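Local coordinates for protein hydrolase, haloacid dehalogenase-like family (Chlorobaculum tepidum, PDB 2HCF) that binds magnesium and is probably a hydrolase of the haloacid dehalogenase superfamily, although its natural substrate is not established, at residues E19-R24 with E85-E90; I53-L58 with D70-A75; A143-D148 with L157-R162. All blocks are in the same frame, centred on the assembly; numbering follows the deposited sequence.

Contact 1 (E19-R24 with E85-E90)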
loop_
_atom_site.group_PDB
_atom_site.type_symbol
_atom_site.label_atom_id
_atom_site.label_comp_id
_atom_site.label_asym_id
_atom_site.label_seq_id
_atom_site.Cartn_x
_atom_site.Cartn_y
_atom_site.Cartn_z
ATOM N N GLU A 19 -3.013 -14.212 -3.494
ATOM C CA GLU A 19 -2.476 -15.457 -4.003
ATOM C C GLU A 19 -1.444 -15.175 -5.123
ATOM O O GLU A 19 -1.413 -14.084 -5.660
ATOM C CB GLU A 19 -3.686 -16.299 -4.438
ATOM C CG GLU A 19 -3.426 -17.620 -4.943
ATOM C CD GLU A 19 -2.768 -18.532 -3.969
ATOM O OE1 GLU A 19 -3.444 -19.027 -3.039
ATOM O OE2 GLU A 19 -1.582 -18.799 -4.193
ATOM N N SER A 20 -0.556 -16.143 -5.400
ATOM C CA SER A 20 0.561 -16.006 -6.392
ATOM C C SER A 20 0.148 -15.667 -7.840
ATOM O O SER A 20 0.983 -15.259 -8.655
ATOM C CB SER A 20 1.386 -17.303 -6.432
ATOM O OG SER A 20 0.581 -18.387 -6.892
HETATM N N MSE A 21 -1.120 -15.871 -8.161
HETATM C CA MSE A 21 -1.700 -15.362 -9.405
HETATM C C MSE A 21 -1.410 -13.870 -9.676
HETATM O O MSE A 21 -1.312 -13.458 -10.827
HETATM C CB MSE A 21 -3.215 -15.621 -9.416
HETATM C CG MSE A 21 -4.002 -14.927 -8.311
HETATM SE SE MSE A 21 -4.543 -13.089 -8.718
HETATM C CE MSE A 21 -5.675 -13.397 -10.169
ATOM N N ASN A 22 -1.260 -13.060 -8.632
ATOM C CA ASN A 22 -0.964 -11.633 -8.825
ATOM C C ASN A 22 0.291 -11.444 -9.683
ATOM O O ASN A 22 0.303 -10.658 -10.627
ATOM C CB ASN A 22 -0.809 -10.933 -7.463
ATOM C CG ASN A 22 -1.001 -9.398 -7.533
ATOM O OD1 ASN A 22 -1.057 -8.732 -6.491
ATOM N ND2 ASN A 22 -1.080 -8.842 -8.735
ATOM N N ARG A 23 1.337 -12.197 -9.352
ATOM C CA ARG A 23 2.619 -12.130 -10.081
ATOM C C ARG A 23 2.429 -12.588 -11.528
ATOM O O ARG A 23 3.020 -12.042 -12.447
ATOM C CB ARG A 23 3.697 -12.951 -9.334
ATOM C CG ARG A 23 4.853 -13.455 -10.176
ATOM N N ARG A 24 1.558 -13.556 -11.725
ATOM C CA ARG A 24 1.309 -14.083 -13.048
ATOM C C ARG A 24 0.423 -13.189 -13.911
ATOM O O ARG A 24 0.588 -13.159 -15.112
ATOM C CB ARG A 24 0.743 -15.483 -12.937
ATOM C CG ARG A 24 1.752 -16.436 -12.235
ATOM C CD ARG A 24 1.376 -17.932 -12.404
ATOM N NE ARG A 24 -0.020 -18.179 -12.010
ATOM C CZ ARG A 24 -0.427 -18.427 -10.764
ATOM N NH1 ARG A 24 0.444 -18.494 -9.759
ATOM N NH2 ARG A 24 -1.721 -18.609 -10.524
ATOM N N GLU A 85 -10.257 -9.193 -13.967
ATOM C CA GLU A 85 -10.864 -10.316 -14.648
ATOM C C GLU A 85 -10.624 -11.628 -13.911
ATOM O O GLU A 85 -11.512 -12.450 -13.808
ATOM C CB GLU A 85 -10.262 -10.432 -16.048
ATOM C CG GLU A 85 -11.066 -11.268 -17.000
ATOM C CD GLU A 85 -10.235 -11.802 -18.166
ATOM O OE1 GLU A 85 -9.415 -11.038 -18.757
ATOM O OE2 GLU A 85 -10.417 -13.005 -18.491
ATOM N N ARG A 86 -9.409 -11.844 -13.428
ATOM C CA ARG A 86 -9.035 -13.167 -12.927
ATOM C C ARG A 86 -9.175 -13.339 -11.415
ATOM O O ARG A 86 -9.450 -14.437 -10.954
ATOM C CB ARG A 86 -7.595 -13.500 -13.304
ATOM C CG ARG A 86 -7.331 -13.603 -14.776
ATOM C CD ARG A 86 -5.884 -13.976 -14.953
ATOM N NE ARG A 86 -5.471 -14.006 -16.349
ATOM C CZ ARG A 86 -4.207 -14.152 -16.747
ATOM N NH1 ARG A 86 -3.224 -14.268 -15.866
ATOM N NH2 ARG A 86 -3.938 -14.174 -18.046
ATOM N N ALA A 87 -8.903 -12.286 -10.648
ATOM C CA ALA A 87 -8.928 -12.382 -9.191
ATOM C C ALA A 87 -10.321 -12.771 -8.669
ATOM O O ALA A 87 -11.326 -12.299 -9.179
ATOM C CB ALA A 87 -8.487 -11.081 -8.578
ATOM N N ARG A 88 -10.364 -13.641 -7.662
ATOM C CA ARG A 88 -11.597 -14.018 -6.974
ATOM C C ARG A 88 -11.384 -13.853 -5.474
ATOM O O ARG A 88 -10.244 -13.764 -5.000
ATOM C CB ARG A 88 -11.968 -15.482 -7.248
ATOM C CG ARG A 88 -12.137 -15.884 -8.732
ATOM C CD ARG A 88 -13.378 -15.263 -9.366
ATOM N NE ARG A 88 -13.572 -15.685 -10.764
ATOM C CZ ARG A 88 -13.307 -14.950 -11.855
ATOM N NH1 ARG A 88 -12.811 -13.719 -11.761
ATOM N NH2 ARG A 88 -13.535 -15.462 -13.068
ATOM N N ARG A 89 -12.486 -13.847 -4.722
ATOM C CA ARG A 89 -12.440 -13.676 -3.263
ATOM C C ARG A 89 -11.466 -14.655 -2.632
ATOM O O ARG A 89 -10.720 -14.316 -1.735
ATOM C CB ARG A 89 -13.835 -13.898 -2.676
ATOM C CG ARG A 89 -13.885 -13.900 -1.149
ATOM C CD ARG A 89 -13.372 -12.589 -0.556
ATOM N NE ARG A 89 -13.371 -12.593 0.906
ATOM C CZ ARG A 89 -12.326 -12.908 1.675
ATOM N NH1 ARG A 89 -11.167 -13.270 1.147
ATOM N NH2 ARG A 89 -12.448 -12.886 2.995
ATOM N N GLU A 90 -11.442 -15.869 -3.167
ATOM C CA GLU A 90 -10.580 -16.937 -2.645
ATOM C C GLU A 90 -9.083 -16.687 -2.819
ATOM O O GLU A 90 -8.254 -17.397 -2.222
ATOM C CB GLU A 90 -10.951 -18.254 -3.308
ATOM C CG GLU A 90 -12.343 -18.768 -2.907
ATOM C CD GLU A 90 -13.525 -18.051 -3.587
ATOM O OE1 GLU A 90 -13.338 -17.403 -4.641
ATOM O OE2 GLU A 90 -14.661 -18.132 -3.045
HETATM O O HOH W 1 -3.143 -15.461 -12.986
#

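Contact 2 (I53-L58 with D70-A75)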
loop_
_atom_site.group_PDB
_atom_site.type_symbol
_atom_site.label_atom_id
_atom_site.label_comp_id
_atom_site.label_asym_id
_atom_site.label_seq_id
_atom_site.Cartn_x
_atom_site.Cartn_y
_atom_site.Cartn_z
ATOM N N ILE A 53 8.201 -1.535 -10.179
ATOM C CA ILE A 53 8.339 -2.959 -10.455
ATOM C C ILE A 53 8.377 -3.191 -11.971
ATOM O O ILE A 53 9.178 -3.978 -12.439
ATOM C CB ILE A 53 7.180 -3.775 -9.830
ATOM C CG1 ILE A 53 7.261 -3.710 -8.293
ATOM C CG2 ILE A 53 7.259 -5.229 -10.300
ATOM C CD1 ILE A 53 5.982 -4.256 -7.599
ATOM N N ILE A 54 7.524 -2.484 -12.720
ATOM C CA ILE A 54 7.478 -2.600 -14.181
ATOM C C ILE A 54 8.798 -2.187 -14.766
ATOM O O ILE A 54 9.338 -2.907 -15.590
ATOM C CB ILE A 54 6.305 -1.809 -14.789
ATOM C CG1 ILE A 54 4.992 -2.470 -14.351
ATOM C CG2 ILE A 54 6.419 -1.709 -16.318
ATOM C CD1 ILE A 54 3.704 -1.698 -14.714
ATOM N N TYR A 55 9.335 -1.050 -14.322
ATOM C CA TYR A 55 10.642 -0.593 -14.824
ATOM C C TYR A 55 11.763 -1.563 -14.476
ATOM O O TYR A 55 12.631 -1.818 -15.314
ATOM C CB TYR A 55 10.984 0.849 -14.356
ATOM C CG TYR A 55 10.323 1.944 -15.198
ATOM C CD1 TYR A 55 10.922 2.430 -16.359
ATOM C CD2 TYR A 55 9.094 2.483 -14.836
ATOM C CE1 TYR A 55 10.305 3.411 -17.131
ATOM C CE2 TYR A 55 8.480 3.470 -15.586
ATOM C CZ TYR A 55 9.082 3.920 -16.745
ATOM O OH TYR A 55 8.438 4.894 -17.479
ATOM N N GLU A 56 11.747 -2.109 -13.269
ATOM C CA GLU A 56 12.809 -2.992 -12.818
ATOM C C GLU A 56 12.838 -4.284 -13.620
ATOM O O GLU A 56 13.834 -4.588 -14.229
ATOM C CB GLU A 56 12.739 -3.276 -11.312
ATOM C CG GLU A 56 13.927 -4.148 -10.842
ATOM C CD GLU A 56 14.141 -4.167 -9.327
ATOM O OE1 GLU A 56 13.423 -3.455 -8.578
ATOM O OE2 GLU A 56 15.052 -4.906 -8.887
ATOM N N VAL A 57 11.739 -5.010 -13.676
ATOM C CA VAL A 57 11.756 -6.324 -14.338
ATOM C C VAL A 57 12.046 -6.256 -15.848
ATOM O O VAL A 57 12.650 -7.185 -16.414
ATOM C CB VAL A 57 10.465 -7.114 -14.051
ATOM C CG1 VAL A 57 10.232 -7.203 -12.540
ATOM C CG2 VAL A 57 9.286 -6.490 -14.741
ATOM N N LEU A 58 11.616 -5.163 -16.491
ATOM C CA LEU A 58 11.899 -4.911 -17.895
ATOM C C LEU A 58 13.309 -4.416 -18.108
ATOM O O LEU A 58 13.999 -4.848 -19.044
ATOM C CB LEU A 58 10.896 -3.927 -18.502
ATOM C CG LEU A 58 9.455 -4.481 -18.548
ATOM C CD1 LEU A 58 8.492 -3.438 -19.094
ATOM C CD2 LEU A 58 9.388 -5.752 -19.364
ATOM N N ASP A 70 7.332 4.350 -23.118
ATOM C CA ASP A 70 6.486 4.465 -24.295
ATOM C C ASP A 70 5.200 3.643 -24.235
ATOM O O ASP A 70 4.189 4.050 -24.805
ATOM C CB ASP A 70 7.249 4.066 -25.561
ATOM C CG ASP A 70 6.490 4.427 -26.828
ATOM O OD1 ASP A 70 6.157 5.611 -27.010
ATOM O OD2 ASP A 70 6.217 3.540 -27.648
ATOM N N LYS A 71 5.247 2.469 -23.611
ATOM C CA LYS A 71 4.067 1.613 -23.512
ATOM C C LYS A 71 3.599 1.406 -22.071
ATOM O O LYS A 71 2.774 0.557 -21.809
ATOM C CB LYS A 71 4.340 0.256 -24.137
ATOM C CG LYS A 71 4.718 0.279 -25.621
ATOM C CD LYS A 71 4.766 -1.172 -26.126
ATOM C CE LYS A 71 5.192 -1.310 -27.567
ATOM N NZ LYS A 71 5.626 -2.750 -27.922
ATOM N N PHE A 72 4.126 2.196 -21.150
ATOM C CA PHE A 72 3.836 2.017 -19.723
ATOM C C PHE A 72 2.337 2.090 -19.431
ATOM O O PHE A 72 1.780 1.197 -18.782
ATOM C CB PHE A 72 4.603 3.049 -18.873
ATOM C CG PHE A 72 4.357 2.915 -17.405
ATOM C CD1 PHE A 72 3.246 3.524 -16.819
ATOM C CD2 PHE A 72 5.201 2.167 -16.607
ATOM C CE1 PHE A 72 2.993 3.423 -15.459
ATOM C CE2 PHE A 72 4.937 2.047 -15.243
ATOM C CZ PHE A 72 3.828 2.700 -14.678
ATOM N N ASP A 73 1.666 3.132 -19.925
ATOM C CA ASP A 73 0.235 3.300 -19.618
ATOM C C ASP A 73 -0.587 2.130 -20.121
ATOM O O ASP A 73 -1.469 1.648 -19.412
ATOM C CB ASP A 73 -0.317 4.631 -20.155
ATOM C CG ASP A 73 0.273 5.846 -19.447
ATOM O OD1 ASP A 73 0.666 5.764 -18.262
ATOM O OD2 ASP A 73 0.380 6.914 -20.100
ATOM N N LYS A 74 -0.289 1.638 -21.324
ATOM C CA LYS A 74 -0.971 0.436 -21.817
ATOM C C LYS A 74 -0.684 -0.817 -20.958
ATOM O O LYS A 74 -1.575 -1.612 -20.701
ATOM C CB LYS A 74 -0.613 0.178 -23.280
ATOM C CG LYS A 74 -1.224 -1.101 -23.825
ATOM C CD LYS A 74 -1.772 -0.965 -25.220
ATOM C CE LYS A 74 -2.793 -2.104 -25.497
ATOM N NZ LYS A 74 -4.040 -2.025 -24.627
ATOM N N ALA A 75 0.563 -0.983 -20.529
ATOM C CA ALA A 75 0.929 -2.066 -19.595
ATOM C C ALA A 75 0.142 -1.958 -18.290
ATOM O O ALA A 75 -0.419 -2.950 -17.809
ATOM C CB ALA A 75 2.428 -2.047 -19.317
#

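Contact 3 (A143-D148 with L157-R162)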
loop_
_atom_site.group_PDB
_atom_site.type_symbol
_atom_site.label_atom_id
_atom_site.label_comp_id
_atom_site.label_asym_id
_atom_site.label_seq_id
_atom_site.Cartn_x
_atom_site.Cartn_y
_atom_site.Cartn_z
ATOM N N ALA A 143 0.173 4.137 -6.640
ATOM C CA ALA A 143 1.214 4.042 -7.685
ATOM C C ALA A 143 0.889 4.877 -8.925
ATOM O O ALA A 143 1.764 5.142 -9.752
ATOM C CB ALA A 143 1.487 2.601 -8.086
ATOM N N ASP A 144 -0.356 5.298 -9.065
ATOM C CA ASP A 144 -0.677 6.274 -10.110
ATOM C C ASP A 144 0.034 7.606 -9.899
ATOM O O ASP A 144 0.225 8.373 -10.841
ATOM C CB ASP A 144 -2.166 6.481 -10.187
ATOM C CG ASP A 144 -2.920 5.180 -10.067
ATOM O OD1 ASP A 144 -3.013 4.701 -8.932
ATOM O OD2 ASP A 144 -3.408 4.630 -11.079
ATOM N N ASP A 145 0.445 7.865 -8.668
ATOM C CA ASP A 145 0.943 9.187 -8.278
ATOM C C ASP A 145 2.452 9.349 -8.313
ATOM O O ASP A 145 2.947 10.478 -8.388
ATOM C CB ASP A 145 0.441 9.516 -6.874
ATOM C CG ASP A 145 -1.073 9.560 -6.788
ATOM O OD1 ASP A 145 -1.688 10.164 -7.683
ATOM O OD2 ASP A 145 -1.659 9.003 -5.827
ATOM N N ALA A 146 3.182 8.241 -8.229
ATOM C CA ALA A 146 4.639 8.290 -8.233
ATOM C C ALA A 146 5.285 6.927 -8.404
ATOM O O ALA A 146 4.694 5.909 -8.101
ATOM C CB ALA A 146 5.142 8.912 -6.942
ATOM N N LEU A 147 6.546 6.942 -8.845
ATOM C CA LEU A 147 7.362 5.734 -8.909
ATOM C C LEU A 147 8.112 5.526 -7.589
ATOM O O LEU A 147 8.505 4.417 -7.278
ATOM C CB LEU A 147 8.381 5.827 -10.066
ATOM C CG LEU A 147 7.849 5.938 -11.508
ATOM C CD1 LEU A 147 9.004 6.260 -12.464
ATOM C CD2 LEU A 147 7.137 4.686 -11.968
ATOM N N ASP A 148 8.298 6.608 -6.822
ATOM C CA ASP A 148 9.033 6.579 -5.555
ATOM C C ASP A 148 8.079 6.736 -4.373
ATOM O O ASP A 148 7.340 7.741 -4.296
ATOM C CB ASP A 148 10.023 7.723 -5.548
ATOM C CG ASP A 148 10.785 7.844 -4.234
ATOM O OD1 ASP A 148 10.553 7.026 -3.314
ATOM O OD2 ASP A 148 11.644 8.755 -4.151
ATOM N N LEU A 157 -0.934 13.779 2.397
ATOM C CA LEU A 157 -1.171 14.872 3.353
ATOM C C LEU A 157 -1.949 16.051 2.709
ATOM O O LEU A 157 -2.937 16.554 3.265
ATOM C CB LEU A 157 0.155 15.345 3.948
ATOM C CG LEU A 157 0.025 16.480 4.956
ATOM C CD1 LEU A 157 -0.891 16.117 6.108
ATOM C CD2 LEU A 157 1.400 16.837 5.452
ATOM N N GLU A 158 -1.537 16.451 1.511
ATOM C CA GLU A 158 -2.216 17.522 0.775
ATOM C C GLU A 158 -3.675 17.183 0.501
ATOM O O GLU A 158 -4.555 18.028 0.687
ATOM C CB GLU A 158 -1.498 17.802 -0.518
ATOM C CG GLU A 158 -1.908 19.072 -1.196
ATOM C CD GLU A 158 -0.996 19.399 -2.351
ATOM O OE1 GLU A 158 -0.953 18.594 -3.304
ATOM O OE2 GLU A 158 -0.270 20.433 -2.271
ATOM N N ARG A 159 -3.918 15.961 0.060
ATOM C CA ARG A 159 -5.286 15.509 -0.209
ATOM C C ARG A 159 -6.140 15.493 1.048
ATOM O O ARG A 159 -7.312 15.855 1.012
ATOM C CB ARG A 159 -5.282 14.122 -0.882
ATOM C CG ARG A 159 -4.771 14.176 -2.307
ATOM C CD ARG A 159 -4.720 12.793 -2.991
ATOM N NE ARG A 159 -4.148 12.953 -4.325
ATOM C CZ ARG A 159 -3.620 11.985 -5.062
ATOM N NH1 ARG A 159 -3.619 10.720 -4.643
ATOM N NH2 ARG A 159 -3.075 12.307 -6.236
ATOM N N ALA A 160 -5.576 15.039 2.158
ATOM C CA ALA A 160 -6.333 14.963 3.410
ATOM C C ALA A 160 -6.723 16.384 3.871
ATOM O O ALA A 160 -7.856 16.645 4.260
ATOM C CB ALA A 160 -5.496 14.255 4.472
ATOM N N ARG A 161 -5.760 17.290 3.820
ATOM C CA ARG A 161 -5.958 18.693 4.218
ATOM C C ARG A 161 -7.048 19.396 3.365
ATOM O O ARG A 161 -7.873 20.142 3.892
ATOM C CB ARG A 161 -4.601 19.389 4.136
ATOM C CG ARG A 161 -4.559 20.798 4.577
ATOM C CD ARG A 161 -3.117 21.348 4.586
ATOM N NE ARG A 161 -3.126 22.806 4.614
ATOM C CZ ARG A 161 -2.086 23.578 4.933
ATOM N NH1 ARG A 161 -0.907 23.048 5.230
ATOM N NH2 ARG A 161 -2.233 24.904 4.950
ATOM N N ARG A 162 -7.070 19.118 2.063
ATOM C CA ARG A 162 -8.064 19.678 1.163
ATOM C C ARG A 162 -9.453 19.088 1.444
ATOM O O ARG A 162 -10.473 19.726 1.203
ATOM C CB ARG A 162 -7.664 19.439 -0.292
ATOM C CG ARG A 162 -6.540 20.327 -0.758
ATOM C CD ARG A 162 -6.055 19.865 -2.083
ATOM N NE ARG A 162 -4.996 20.717 -2.589
ATOM C CZ ARG A 162 -4.235 20.428 -3.643
ATOM N NH1 ARG A 162 -4.382 19.299 -4.326
ATOM N NH2 ARG A 162 -3.325 21.288 -4.021
HETATM O O HOH W 2 -4.252 9.358 -7.600
#

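Contact 1 (E19-R24 with E85-E90)
Arg86, on the last turn of helix 65-86, meets 19-24 in two ways. Its CB lies 3.7 Å from CE of Met21, a selenomethionine, while its extended chain, straight from CG to NE, carries the guanidinium past that residue toward helix 21-34. There NH1 gives a hydrogen bond to a water (water 1 O to Arg86 NH1, 3.1 Å), and the same water donates a weak one to the Met21 carbonyl. The stronger partner of this end is Asp28 of helix 21-34, whose OD2 forms a salt bridge with NH1. Ala87, the first residue to leave helical geometry, receives the tip of Met21: CE stands 3.4 Å from Ala87 N and 4.0 Å from Ala87 CB. The tip can curl there because Met21 places CG between its backbone N and carbonyl carbon (chi1 62°) and then bends again at chi2 and chi3. Met21 CA lies 3.4 Å above one face of the Arg24 guanidinium, offset toward its rim, and that group is held by an in-plane bond from Arg24 NH1 to Ser20 OG (2.9 Å). Further on, Arg88 folds back so that NH1 donates to the Glu85 carbonyl (Arg88 NH1 to Glu85 O, 2.7 Å) and to that of Ala87, pinning the turn that ends the helix. The backbone of Glu19 pairs with Asp91 just beyond, next to the antiparallel strands 16-18 and 92-94. This is probably where the chain enters and leaves a helical cap, as in relatives with a cap inserted after the first core strand. No direct hydrogen bond joins the segments; the evidence is one selenomethionine methyl against backbone and CB atoms plus a water bridge with one weak arm, so 19-24 and 85-90 are held together mainly by van der Waals packing, with little directional bonding.

Contact 2 (I53-L58 with D70-A75)
Phe72 meets Tyr55 and Ile54 through its CD2 and CE2 atoms, the two partners arriving from neighbouring positions on helix 50-59. Tyr55 CE2 is 3.7 Å from Phe72 CD2. The two ring planes are nearly parallel, tilted by 22°, yet the centroids stand 5.6 Å apart, so the rings have slid past one another and share little overlap; this is a glancing aromatic contact and not a full stack. As whole side chains the two cross at about a right angle. Ile54 meets the same part of the phenylalanine with both of its branches: CD1 lies 4.0 Å from Phe72 CE2, and CG2 lies 4.1 Å from Phe72 CD2. With CG1 beside the backbone N and CG2 beside the carbonyl carbon (chi1 -67°), the isoleucine opens like a fork toward the ring. Phe72 comes to meet it with its own CG anti to the backbone N (chi1 -180°), which sends the ring away from helix 65-86 and toward helix 50-59. The far rim of that ring has a polar neighbour, Asp73 OD1, lying in the ring plane, where an oxygen faces the slightly positive C-H rim. Around the contact, Ile68 of helix 65-86 touches both Ile54 and Tyr55, and Arg65 makes a cation-pi interaction with the tyrosine. The nearest CA pair, Ile54 CA and Phe72 CA, is 8.1 Å apart, as befits two successive helices packed obliquely, probably within the cap. Since no hydrogen bond or salt bridge crosses between the segments, and each short approach is carbon to carbon, the pairing rests on dispersion and on the burial of apolar surface.

Contact 3 (A143-D148 with L157-R162)
Asp145 reaches Arg159 from a loop whose preceding residues are tied down separately. Ala143 pairs through its backbone with Asn119, and Asp144 forms a salt bridge with Lys76 and accepts a bond from Glu121 N. Asp145 then carries the whole contact. Its carboxylate is gripped end-on by two nitrogens: Arg159 NH2 donates to Asp145 OD1 over 2.9 Å in a nearly straight bond (171°), and Arg159 NH1 to Asp145 OD2, also 2.9 Å, is more bent (150°). The flat groups are not coplanar; their planes stand 66° apart, so both nitrogens come from above the carboxylate plane while OD1 stays in that of the guanidinium. Asp145 OD1 also accepts from a water at 2.7 Å (water 2 O), and OD2 from Phe142 N. The NH1 group has a further acceptor in the Gly140 carbonyl. An alanine here removes the carboxylate, which would probably leave the Arg159 guanidinium without its charged mate and freer to turn, and the Phe142 amide without its side-chain acceptor. The Asp145 side chain also touches Leu152 and Ile155 of helix 152-164. The salt bridge thus straps the loop after edge strand 140-141 to helix 152-164, which leads back to strand 173-177 within the parallel sheet.

Overall arrangement
Along the chain, contact 2 falls between the two segments of contact 1, and contact 3 follows both. Contacts 1 and 2 share helix 65-86, with centres 20 Å apart: contact 1 marks its end near the core, contact 2 its pairing with helix 50-59. Contact 3 belongs to the parallel-sheet core, which carries the magnesium ligands Asp10, Asp12 and Asp178; its centre is 27 Å from that of contact 1, across the chain's centre. Contacts 2 and 3 touch through Tyr55 CE2 and Leu147 CD2, 4.0 Å apart. The helices of the probable cap thus also meet the core away from the two chain connections, consistent with a cap closing over the metal site.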